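Local coordinates for purine nucleoside phosphorylase (Schistosoma mansoni, PDB 5KO5), which probably catalyses the reversible phosphorolysis of purine nucleosides to the free base and ribose 1-phosphate, and here holds cytosine in its ligand pocket, at residues 26-32 with 108-114; 167-173 with 236-240; 179-185 with 272-276. All coordinates share one frame; numbering follows the deposited sequence.

Contact 1 (26-32 with 108-114); sequences LPDIGII and LGVRVLL
Leu113 carries CG opposite its backbone N (chi1 175°), which swings CD1 across to the neighbouring strand, where it lies 3.5 Å from Gly30 O and also touches CG1 and CD1 of Ile32. Leu114 takes the other choice, CG opposite the carbonyl carbon (chi1 -54°), and its CD1 settles against CG2 of both Ile29 and Ile31. With no side chain of its own, Gly30 leaves its place on the sheet face to Leu113 CD1 and to Val110, whose CG1 packs 3.6 Å from Gly30 N. Ile29, Ile31 and Leu114 share the other face, where Ile29 and Leu114 pack on Ile281 of helix 259-283. Strands 29-32 and 112-114 run parallel, their short axes 4.6 Å apart at closest approach, as neighbours in the central mixed sheet of the phosphorylase superfamily fold. Gly30 N gives to Val112 O (2.8 Å), Leu114 N to Gly30 O, and Ile32 N to Leu114 O. The pairing is prolonged before the strands by Arg111 N, which donates to Asp28 O at 2.9 Å. Gly109, at positive phi, ends helix 95-108 in a Schellman motif, and the chain there meets residues 26-28: Pro27 CG rests on Leu108 CB (3.8 Å), while one water donates to both Pro27 O and Leu108 O. A second water links Asp28 OD1 to Gly109 O. Asp28 and Arg111 lie side by side, their planes 35° apart; OD1 stays 3.8 Å from NH2, well out of the guanidinium plane, a long salt bridge of charge alone, and OD2 is engaged by Arg78.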
loop_
_atom_site.group_PDB
_atom_site.type_symbol
_atom_site.label_atom_id
_atom_site.label_comp_id
_atom_site.label_asym_id
_atom_site.label_seq_id
_atom_site.Cartn_x
_atom_site.Cartn_y
_atom_site.Cartn_z
ATOM N N LEU A 26 -1.560 3.047 -38.597
ATOM C CA LEU A 26 -2.124 1.946 -37.820
ATOM C C LEU A 26 -0.984 1.191 -37.152
ATOM O O LEU A 26 -0.349 0.336 -37.787
ATOM C CB LEU A 26 -2.937 1.012 -38.720
ATOM C CG LEU A 26 -4.242 1.624 -39.245
ATOM C CD1 LEU A 26 -4.996 0.638 -40.121
ATOM C CD2 LEU A 26 -5.115 2.092 -38.085
ATOM N N PRO A 27 -0.688 1.460 -35.884
ATOM C CA PRO A 27 0.527 0.911 -35.274
ATOM C C PRO A 27 0.333 -0.528 -34.820
ATOM O O PRO A 27 -0.743 -0.918 -34.358
ATOM C CB PRO A 27 0.746 1.827 -34.065
ATOM C CG PRO A 27 -0.656 2.216 -33.667
ATOM C CD PRO A 27 -1.446 2.316 -34.953
ATOM N N ASP A 28 1.405 -1.314 -34.944
ATOM C CA ASP A 28 1.452 -2.677 -34.428
ATOM C C ASP A 28 2.206 -2.772 -33.112
ATOM O O ASP A 28 2.038 -3.757 -32.379
ATOM C CB ASP A 28 2.145 -3.607 -35.440
ATOM C CG ASP A 28 1.390 -3.725 -36.754
ATOM O OD1 ASP A 28 0.142 -3.673 -36.750
ATOM O OD2 ASP A 28 2.055 -3.878 -37.798
ATOM N N ILE A 29 3.027 -1.775 -32.803
ATOM C CA ILE A 29 3.932 -1.796 -31.664
ATOM C C ILE A 29 3.783 -0.480 -30.919
ATOM O O ILE A 29 3.675 0.586 -31.533
ATOM C CB ILE A 29 5.387 -1.974 -32.156
ATOM C CG1 ILE A 29 5.543 -3.331 -32.838
ATOM C CG2 ILE A 29 6.365 -1.841 -31.018
ATOM C CD1 ILE A 29 6.660 -3.364 -33.867
ATOM N N GLY A 30 3.760 -0.556 -29.593
ATOM C CA GLY A 30 3.755 0.619 -28.745
ATOM C C GLY A 30 5.070 0.711 -27.999
ATOM O O GLY A 30 5.712 -0.304 -27.718
ATOM N N ILE A 31 5.496 1.937 -27.702
ATOM C CA ILE A 31 6.727 2.137 -26.938
ATOM C C ILE A 31 6.510 3.189 -25.854
ATOM O O ILE A 31 5.850 4.213 -26.066
ATOM C CB ILE A 31 7.979 2.424 -27.806
ATOM C CG1 ILE A 31 7.909 3.786 -28.467
ATOM C CG2 ILE A 31 8.177 1.363 -28.891
ATOM C CD1 ILE A 31 9.177 4.141 -29.241
ATOM N N ILE A 32 7.072 2.926 -24.680
ATOM C CA ILE A 32 7.087 3.868 -23.569
ATOM C C ILE A 32 8.519 3.882 -23.066
ATOM O O ILE A 32 9.085 2.825 -22.770
ATOM C CB ILE A 32 6.107 3.445 -22.457
ATOM C CG1 ILE A 32 4.662 3.441 -22.976
ATOM C CG2 ILE A 32 6.241 4.341 -21.238
ATOM C CD1 ILE A 32 3.650 2.847 -21.998
ATOM N N LEU A 108 -5.962 0.889 -31.241
ATOM C CA LEU A 108 -5.248 1.268 -32.456
ATOM C C LEU A 108 -4.617 0.081 -33.160
ATOM O O LEU A 108 -4.219 0.216 -34.325
ATOM C CB LEU A 108 -4.160 2.302 -32.151
ATOM C CG LEU A 108 -4.627 3.695 -31.722
ATOM C CD1 LEU A 108 -3.448 4.534 -31.246
ATOM C CD2 LEU A 108 -5.391 4.392 -32.847
ATOM N N GLY A 109 -4.519 -1.065 -32.495
ATOM C CA GLY A 109 -3.959 -2.262 -33.083
ATOM C C GLY A 109 -2.656 -2.743 -32.474
ATOM O O GLY A 109 -2.064 -3.692 -33.009
ATOM N N VAL A 110 -2.183 -2.123 -31.388
ATOM C CA VAL A 110 -0.913 -2.517 -30.792
ATOM C C VAL A 110 -1.006 -3.940 -30.269
ATOM O O VAL A 110 -1.941 -4.294 -29.540
ATOM C CB VAL A 110 -0.508 -1.530 -29.687
ATOM C CG1 VAL A 110 0.620 -2.106 -28.826
ATOM C CG2 VAL A 110 -0.097 -0.199 -30.309
ATOM N N ARG A 111 -0.032 -4.771 -30.655
ATOM C CA ARG A 111 0.077 -6.129 -30.146
ATOM C C ARG A 111 1.268 -6.347 -29.230
ATOM O O ARG A 111 1.250 -7.301 -28.446
ATOM C CB ARG A 111 0.167 -7.131 -31.307
ATOM C CG ARG A 111 -1.112 -7.259 -32.118
ATOM C CD ARG A 111 -1.004 -8.400 -33.122
ATOM N NE ARG A 111 0.024 -8.153 -34.130
ATOM C CZ ARG A 111 -0.198 -7.515 -35.275
ATOM N NH1 ARG A 111 -1.410 -7.055 -35.554
ATOM N NH2 ARG A 111 0.792 -7.335 -36.141
ATOM N N VAL A 112 2.288 -5.490 -29.302
ATOM C CA VAL A 112 3.491 -5.603 -28.488
ATOM C C VAL A 112 3.817 -4.222 -27.947
ATOM O O VAL A 112 3.833 -3.247 -28.709
ATOM C CB VAL A 112 4.674 -6.129 -29.319
ATOM C CG1 VAL A 112 5.967 -6.086 -28.506
ATOM C CG2 VAL A 112 4.386 -7.543 -29.817
ATOM N N LEU A 113 4.071 -4.145 -26.641
ATOM C CA LEU A 113 4.466 -2.916 -25.964
ATOM C C LEU A 113 5.897 -3.081 -25.467
ATOM O O LEU A 113 6.196 -4.036 -24.739
ATOM C CB LEU A 113 3.518 -2.639 -24.799
ATOM C CG LEU A 113 3.855 -1.448 -23.898
ATOM C CD1 LEU A 113 3.948 -0.142 -24.698
ATOM C CD2 LEU A 113 2.796 -1.349 -22.815
ATOM N N LEU A 114 6.774 -2.163 -25.872
ATOM C CA LEU A 114 8.172 -2.141 -25.451
ATOM C C LEU A 114 8.347 -1.010 -24.451
ATOM O O LEU A 114 7.941 0.123 -24.729
ATOM C CB LEU A 114 9.090 -1.881 -26.650
ATOM C CG LEU A 114 8.924 -2.821 -27.850
ATOM C CD1 LEU A 114 9.887 -2.447 -28.982
ATOM C CD2 LEU A 114 9.097 -4.292 -27.440
HETATM O O HOH W 1 -2.911 -1.380 -36.274
HETATM O O HOH W 2 -2.110 -4.714 -35.440
#

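Contact 2 (167-173 with 236-240); sequences AYDRLLQ and KVLAV
Leu172 and Leu238 meet flank to flank: Leu172 CD1 and CB both approach Leu238 CB, the former at 4.1 Å, and the same CD1 lies over the Val237 carbonyl, 3.8 Å from its O. Leu238 holds CG anti to its backbone N (chi1 172°), which brings CD1 against the first turn of helix 170-182, near Leu172 O and Gln173 N. The Tyr168 ring is turned so that its edge meets the strand, with CE1 4.0 Å from Ala239 CB near the ring plane; its hydroxyl is hydrogen-bonded to His137. Asp169 and Lys236 cross at an angle. Here Asp169 OD1 touches the aliphatic part of the lysine, 3.5 Å from CD, while NZ bends away and remains 5.4 Å from OD1, so any attraction between the charges acts at a distance. Asp169 is the N-cap residue of helix 170-182, and its OD2 accepts from Leu172 N (2.9 Å) on the anti lone pair, holding the carboxylate against the helix start. The backbone of the cap residue is tied to the strand as well, since Asp169 N donates to Val237 O at 3.2 Å, with an N-H...O angle of 146°. A water that accepts from Val237 N also lies within bonding distance of Ala167 O, the carbonyl that lies against Val237 CB. The helix start thus sits beside strand 236-246, with Leu172 also on Val112 of strand 112-121, Tyr168 touching both Ile134 of strand 131-139 and Val227 of helix 224-232, and Arg170 bridging to Asp254 of a second subunit.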
loop_
_atom_site.group_PDB
_atom_site.type_symbol
_atom_site.label_atom_id
_atom_site.label_comp_id
_atom_site.label_asym_id
_atom_site.label_seq_id
_atom_site.Cartn_x
_atom_site.Cartn_y
_atom_site.Cartn_z
ATOM N N ALA A 167 3.204 -12.204 -18.025
ATOM C CA ALA A 167 3.150 -10.771 -18.289
ATOM C C ALA A 167 4.357 -10.303 -19.086
ATOM O O ALA A 167 4.232 -9.402 -19.921
ATOM C CB ALA A 167 3.065 -10.010 -16.970
ATOM N N TYR A 168 5.522 -10.906 -18.854
ATOM C CA TYR A 168 6.766 -10.553 -19.539
ATOM C C TYR A 168 7.093 -11.674 -20.521
ATOM O O TYR A 168 7.618 -12.722 -20.136
ATOM C CB TYR A 168 7.879 -10.347 -18.516
ATOM C CG TYR A 168 7.528 -9.286 -17.506
ATOM C CD1 TYR A 168 7.750 -7.942 -17.790
ATOM C CD2 TYR A 168 6.937 -9.607 -16.285
ATOM C CE1 TYR A 168 7.418 -6.942 -16.891
ATOM C CE2 TYR A 168 6.598 -8.606 -15.376
ATOM C CZ TYR A 168 6.836 -7.273 -15.688
ATOM O OH TYR A 168 6.513 -6.276 -14.797
ATOM N N ASP A 169 6.789 -11.444 -21.797
ATOM C CA ASP A 169 6.893 -12.482 -22.820
ATOM C C ASP A 169 8.303 -13.068 -22.900
ATOM O O ASP A 169 9.294 -12.342 -23.019
ATOM C CB ASP A 169 6.490 -11.879 -24.164
ATOM C CG ASP A 169 6.382 -12.912 -25.261
ATOM O OD1 ASP A 169 5.303 -13.527 -25.397
ATOM O OD2 ASP A 169 7.376 -13.118 -25.981
ATOM N N ARG A 170 8.387 -14.402 -22.850
ATOM C CA ARG A 170 9.691 -15.058 -22.852
ATOM C C ARG A 170 10.392 -14.910 -24.195
ATOM O O ARG A 170 11.598 -14.642 -24.244
ATOM C CB ARG A 170 9.534 -16.531 -22.488
ATOM C CG ARG A 170 9.626 -16.818 -21.002
ATOM C CD ARG A 170 8.341 -17.419 -20.469
ATOM N NE ARG A 170 8.534 -18.010 -19.148
ATOM C CZ ARG A 170 8.534 -19.316 -18.905
ATOM N NH1 ARG A 170 8.335 -20.177 -19.895
ATOM N NH2 ARG A 170 8.725 -19.761 -17.671
ATOM N N LEU A 171 9.652 -15.067 -25.294
ATOM C CA LEU A 171 10.268 -14.966 -26.613
ATOM C C LEU A 171 10.850 -13.581 -26.850
ATOM O O LEU A 171 11.902 -13.443 -27.482
ATOM C CB LEU A 171 9.252 -15.317 -27.695
ATOM C CG LEU A 171 8.860 -16.792 -27.765
ATOM C CD1 LEU A 171 7.863 -17.033 -28.891
ATOM C CD2 LEU A 171 10.093 -17.663 -27.933
ATOM N N LEU A 172 10.184 -12.539 -26.354
ATOM C CA LEU A 172 10.718 -11.196 -26.535
ATOM C C LEU A 172 11.997 -10.995 -25.733
ATOM O O LEU A 172 12.930 -10.327 -26.199
ATOM C CB LEU A 172 9.672 -10.154 -26.149
ATOM C CG LEU A 172 8.409 -10.057 -26.996
ATOM C CD1 LEU A 172 7.517 -8.930 -26.483
ATOM C CD2 LEU A 172 8.755 -9.838 -28.443
ATOM N N GLN A 173 12.050 -11.536 -24.511
ATOM C CA GLN A 173 13.292 -11.496 -23.743
ATOM C C GLN A 173 14.407 -12.220 -24.489
ATOM O O GLN A 173 15.542 -11.734 -24.547
ATOM C CB GLN A 173 13.090 -12.143 -22.374
ATOM C CG GLN A 173 12.164 -11.391 -21.431
ATOM C CD GLN A 173 11.905 -12.178 -20.163
ATOM O OE1 GLN A 173 12.840 -12.591 -19.472
ATOM N NE2 GLN A 173 10.635 -12.413 -19.857
ATOM N N LYS A 236 1.431 -8.120 -25.516
ATOM C CA LYS A 236 2.675 -8.695 -25.018
ATOM C C LYS A 236 3.642 -7.574 -24.664
ATOM O O LYS A 236 3.617 -6.504 -25.272
ATOM C CB LYS A 236 3.296 -9.599 -26.088
ATOM C CG LYS A 236 2.446 -10.807 -26.440
ATOM C CD LYS A 236 3.171 -11.680 -27.463
ATOM C CE LYS A 236 2.329 -12.869 -27.876
ATOM N NZ LYS A 236 1.098 -12.439 -28.592
ATOM N N VAL A 237 4.506 -7.827 -23.684
ATOM C CA VAL A 237 5.368 -6.785 -23.136
ATOM C C VAL A 237 6.814 -7.257 -23.091
ATOM O O VAL A 237 7.093 -8.396 -22.701
ATOM C CB VAL A 237 4.929 -6.375 -21.714
ATOM C CG1 VAL A 237 5.937 -5.392 -21.116
ATOM C CG2 VAL A 237 3.549 -5.761 -21.731
ATOM N N LEU A 238 7.729 -6.364 -23.476
ATOM C CA LEU A 238 9.148 -6.462 -23.159
ATOM C C LEU A 238 9.487 -5.223 -22.345
ATOM O O LEU A 238 9.211 -4.105 -22.789
ATOM C CB LEU A 238 10.000 -6.446 -24.430
ATOM C CG LEU A 238 11.502 -6.358 -24.159
ATOM C CD1 LEU A 238 12.023 -7.638 -23.505
ATOM C CD2 LEU A 238 12.259 -6.069 -25.443
ATOM N N ALA A 239 10.052 -5.413 -21.153
ATOM C CA ALA A 239 10.408 -4.303 -20.282
ATOM C C ALA A 239 11.870 -4.443 -19.905
ATOM O O ALA A 239 12.294 -5.517 -19.472
ATOM C CB ALA A 239 9.546 -4.309 -19.016
ATOM N N VAL A 240 12.637 -3.362 -20.069
ATOM C CA VAL A 240 14.075 -3.376 -19.829
ATOM C C VAL A 240 14.420 -2.237 -18.882
ATOM O O VAL A 240 14.062 -1.084 -19.143
ATOM C CB VAL A 240 14.859 -3.231 -21.148
ATOM C CG1 VAL A 240 16.361 -3.181 -20.871
ATOM C CG2 VAL A 240 14.502 -4.373 -22.086
HETATM O O HOH W 3 4.006 -10.422 -22.518
HETATM O O HOH W 4 9.402 -9.780 -22.251
#

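Contact 3 (179-185 with 272-276); sequences IAQENDF and LLQMW
A Schellman motif closes helix 170-182, and Phe185, whose backbone N completes it, packs against helix 259-283. Asp184, at positive phi, is the C-prime residue; Phe185 N returns to Ala180 O and Asp184 N to Gln181 O, which directs the phenyl ring toward the second helix. The ring meets Trp276 in a T-shaped stack: its CZ and CE2 edge drives into the indole face, the planes stand at 88°, and the centroids of the phenyl and the five-membered ring are 4.9 Å apart. The shortest approach is Phe185 CZ to Trp276 CG, 3.5 Å. Phe185 CG sits between the backbone N and the carbonyl carbon (chi1 69°), a choice that folds the ring back over its own helix end, with Ala180 CA against one face. The opposite face receives Leu272 CD1 in a CH-pi contact, 4.0 Å from the centroid and 18° off the normal. Met275, bent at chi2 and chi3, brings CE to 4.0 Å from Phe185 CE1. At the indole edge, Ile179 CG2 packs 3.6 Å from Trp276 CD1, while NE1 gives its proton to Ala176 O in the same helix as Ile179. Asn183 lies with its side chain along the helix end: ND2 and the backbone N grip Ile179 O from opposite faces of the carbonyl plane, the ND2 bond being 2.8 Å long. Between the two segments the contact is one of rings and methyl groups, whose fit helps set how the helices lie; polar ties between the same helices, from Trp276 to Ala176 and from Glu182 to Arg283, lie alongside it.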
loop_
_atom_site.group_PDB
_atom_site.type_symbol
_atom_site.label_atom_id
_atom_site.label_comp_id
_atom_site.label_asym_id
_atom_site.label_seq_id
_atom_site.Cartn_x
_atom_site.Cartn_y
_atom_site.Cartn_z
ATOM N N ILE A 179 19.942 -10.222 -29.786
ATOM C CA ILE A 179 20.470 -9.043 -30.464
ATOM C C ILE A 179 21.657 -8.465 -29.701
ATOM O O ILE A 179 22.626 -7.988 -30.305
ATOM C CB ILE A 179 19.347 -8.014 -30.691
ATOM C CG1 ILE A 179 18.352 -8.556 -31.724
ATOM C CG2 ILE A 179 19.920 -6.675 -31.144
ATOM C CD1 ILE A 179 17.036 -7.813 -31.762
ATOM N N ALA A 180 21.612 -8.506 -28.365
ATOM C CA ALA A 180 22.760 -8.053 -27.586
ATOM C C ALA A 180 23.984 -8.916 -27.862
ATOM O O ALA A 180 25.103 -8.403 -27.969
ATOM C CB ALA A 180 22.427 -8.065 -26.096
ATOM N N GLN A 181 23.787 -10.232 -27.993
ATOM C CA GLN A 181 24.902 -11.122 -28.304
ATOM C C GLN A 181 25.470 -10.825 -29.685
ATOM O O GLN A 181 26.694 -10.831 -29.877
ATOM C CB GLN A 181 24.442 -12.576 -28.218
ATOM C CG GLN A 181 23.968 -12.992 -26.832
ATOM C CD GLN A 181 23.226 -14.313 -26.841
ATOM O OE1 GLN A 181 22.762 -14.771 -27.889
ATOM N NE2 GLN A 181 23.114 -14.936 -25.675
ATOM N N GLU A 182 24.595 -10.568 -30.660
ATOM C CA GLU A 182 25.053 -10.295 -32.020
ATOM C C GLU A 182 25.909 -9.037 -32.081
ATOM O O GLU A 182 26.799 -8.931 -32.936
ATOM C CB GLU A 182 23.847 -10.166 -32.951
ATOM C CG GLU A 182 23.083 -11.468 -33.154
ATOM C CD GLU A 182 21.735 -11.258 -33.819
ATOM O OE1 GLU A 182 21.316 -10.090 -33.963
ATOM O OE2 GLU A 182 21.093 -12.261 -34.197
ATOM N N ASN A 183 25.666 -8.086 -31.178
ATOM C CA ASN A 183 26.394 -6.826 -31.134
ATOM C C ASN A 183 27.414 -6.771 -30.002
ATOM O O ASN A 183 27.923 -5.689 -29.690
ATOM C CB ASN A 183 25.409 -5.657 -31.039
ATOM C CG ASN A 183 24.568 -5.506 -32.293
ATOM O OD1 ASN A 183 24.992 -4.881 -33.265
ATOM N ND2 ASN A 183 23.377 -6.092 -32.284
ATOM N N ASP A 184 27.709 -7.912 -29.371
ATOM C CA ASP A 184 28.792 -8.023 -28.390
ATOM C C ASP A 184 28.601 -7.098 -27.188
ATOM O O ASP A 184 29.570 -6.590 -26.619
ATOM C CB ASP A 184 30.174 -7.834 -29.036
ATOM C CG ASP A 184 31.318 -8.233 -28.112
ATOM O OD1 ASP A 184 31.177 -9.237 -27.379
ATOM O OD2 ASP A 184 32.352 -7.533 -28.108
ATOM N N PHE A 185 27.358 -6.859 -26.766
ATOM C CA PHE A 185 27.142 -6.192 -25.487
ATOM C C PHE A 185 26.338 -7.042 -24.509
ATOM O O PHE A 185 25.786 -6.519 -23.540
ATOM C CB PHE A 185 26.597 -4.762 -25.623
ATOM C CG PHE A 185 25.180 -4.664 -26.141
ATOM C CD1 PHE A 185 24.930 -4.584 -27.498
ATOM C CD2 PHE A 185 24.111 -4.570 -25.265
ATOM C CE1 PHE A 185 23.637 -4.462 -27.975
ATOM C CE2 PHE A 185 22.813 -4.449 -25.738
ATOM C CZ PHE A 185 22.580 -4.394 -27.099
ATOM N N LEU A 272 23.145 3.368 -27.286
ATOM C CA LEU A 272 23.144 1.912 -27.382
ATOM C C LEU A 272 21.736 1.356 -27.228
ATOM O O LEU A 272 21.328 0.457 -27.973
ATOM C CB LEU A 272 24.070 1.323 -26.322
ATOM C CG LEU A 272 24.180 -0.206 -26.303
ATOM C CD1 LEU A 272 24.707 -0.739 -27.634
ATOM C CD2 LEU A 272 25.045 -0.677 -25.149
ATOM N N LEU A 273 20.969 1.892 -26.276
ATOM C CA LEU A 273 19.608 1.416 -26.077
ATOM C C LEU A 273 18.729 1.726 -27.283
ATOM O O LEU A 273 17.882 0.909 -27.664
ATOM C CB LEU A 273 19.044 2.035 -24.804
ATOM C CG LEU A 273 17.653 1.577 -24.389
ATOM C CD1 LEU A 273 17.630 0.085 -24.101
ATOM C CD2 LEU A 273 17.207 2.361 -23.167
ATOM N N GLN A 274 18.927 2.888 -27.912
ATOM C CA GLN A 274 18.158 3.207 -29.111
ATOM C C GLN A 274 18.458 2.216 -30.227
ATOM O O GLN A 274 17.545 1.717 -30.899
ATOM C CB GLN A 274 18.459 4.626 -29.590
ATOM C CG GLN A 274 17.660 4.952 -30.849
ATOM C CD GLN A 274 18.297 6.005 -31.732
ATOM O OE1 GLN A 274 19.458 6.372 -31.555
ATOM N NE2 GLN A 274 17.530 6.504 -32.696
ATOM N N MET A 275 19.743 1.941 -30.457
ATOM C CA MET A 275 20.127 0.979 -31.485
ATOM C C MET A 275 19.532 -0.392 -31.180
ATOM O O MET A 275 19.003 -1.065 -32.071
ATOM C CB MET A 275 21.660 0.929 -31.569
ATOM C CG MET A 275 22.234 0.157 -32.746
ATOM S SD MET A 275 22.139 -1.628 -32.529
ATOM C CE MET A 275 22.846 -1.809 -30.923
ATOM N N TRP A 276 19.589 -0.803 -29.916
ATOM C CA TRP A 276 19.080 -2.111 -29.523
ATOM C C TRP A 276 17.588 -2.216 -29.802
ATOM O O TRP A 276 17.120 -3.181 -30.421
ATOM C CB TRP A 276 19.338 -2.277 -28.030
ATOM C CG TRP A 276 19.140 -3.639 -27.463
ATOM C CD1 TRP A 276 18.990 -4.817 -28.147
ATOM C CD2 TRP A 276 19.127 -3.975 -26.077
ATOM N NE1 TRP A 276 18.862 -5.863 -27.259
ATOM C CE2 TRP A 276 18.948 -5.371 -25.981
ATOM C CE3 TRP A 276 19.242 -3.223 -24.899
ATOM C CZ2 TRP A 276 18.874 -6.033 -24.754
ATOM C CZ3 TRP A 276 19.175 -3.878 -23.683
ATOM C CH2 TRP A 276 18.993 -5.272 -23.619
#

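In the fold
Contacts 1 and 2 share the central mixed sheet: strands 112-121 and 236-246 are neighbours, so the row 29-32, 112-121, 236-246 is continuous through both, their centres 13 Å apart. They touch where Leu113 N and Arg111 O meet the backbone of Lys236. Contact 3 lies at the periphery, its centre about 17 Å from that of contact 2 and 21 Å from that of contact 1. Contacts 2 and 3 use the two ends of helix 170-182, touch through Val240 and Trp276, and alternate along the chain, whereas contact 1 is complete before either opens. One helix is thereby fastened to the sheet at its start and to helix 259-283 at its end, joining the two.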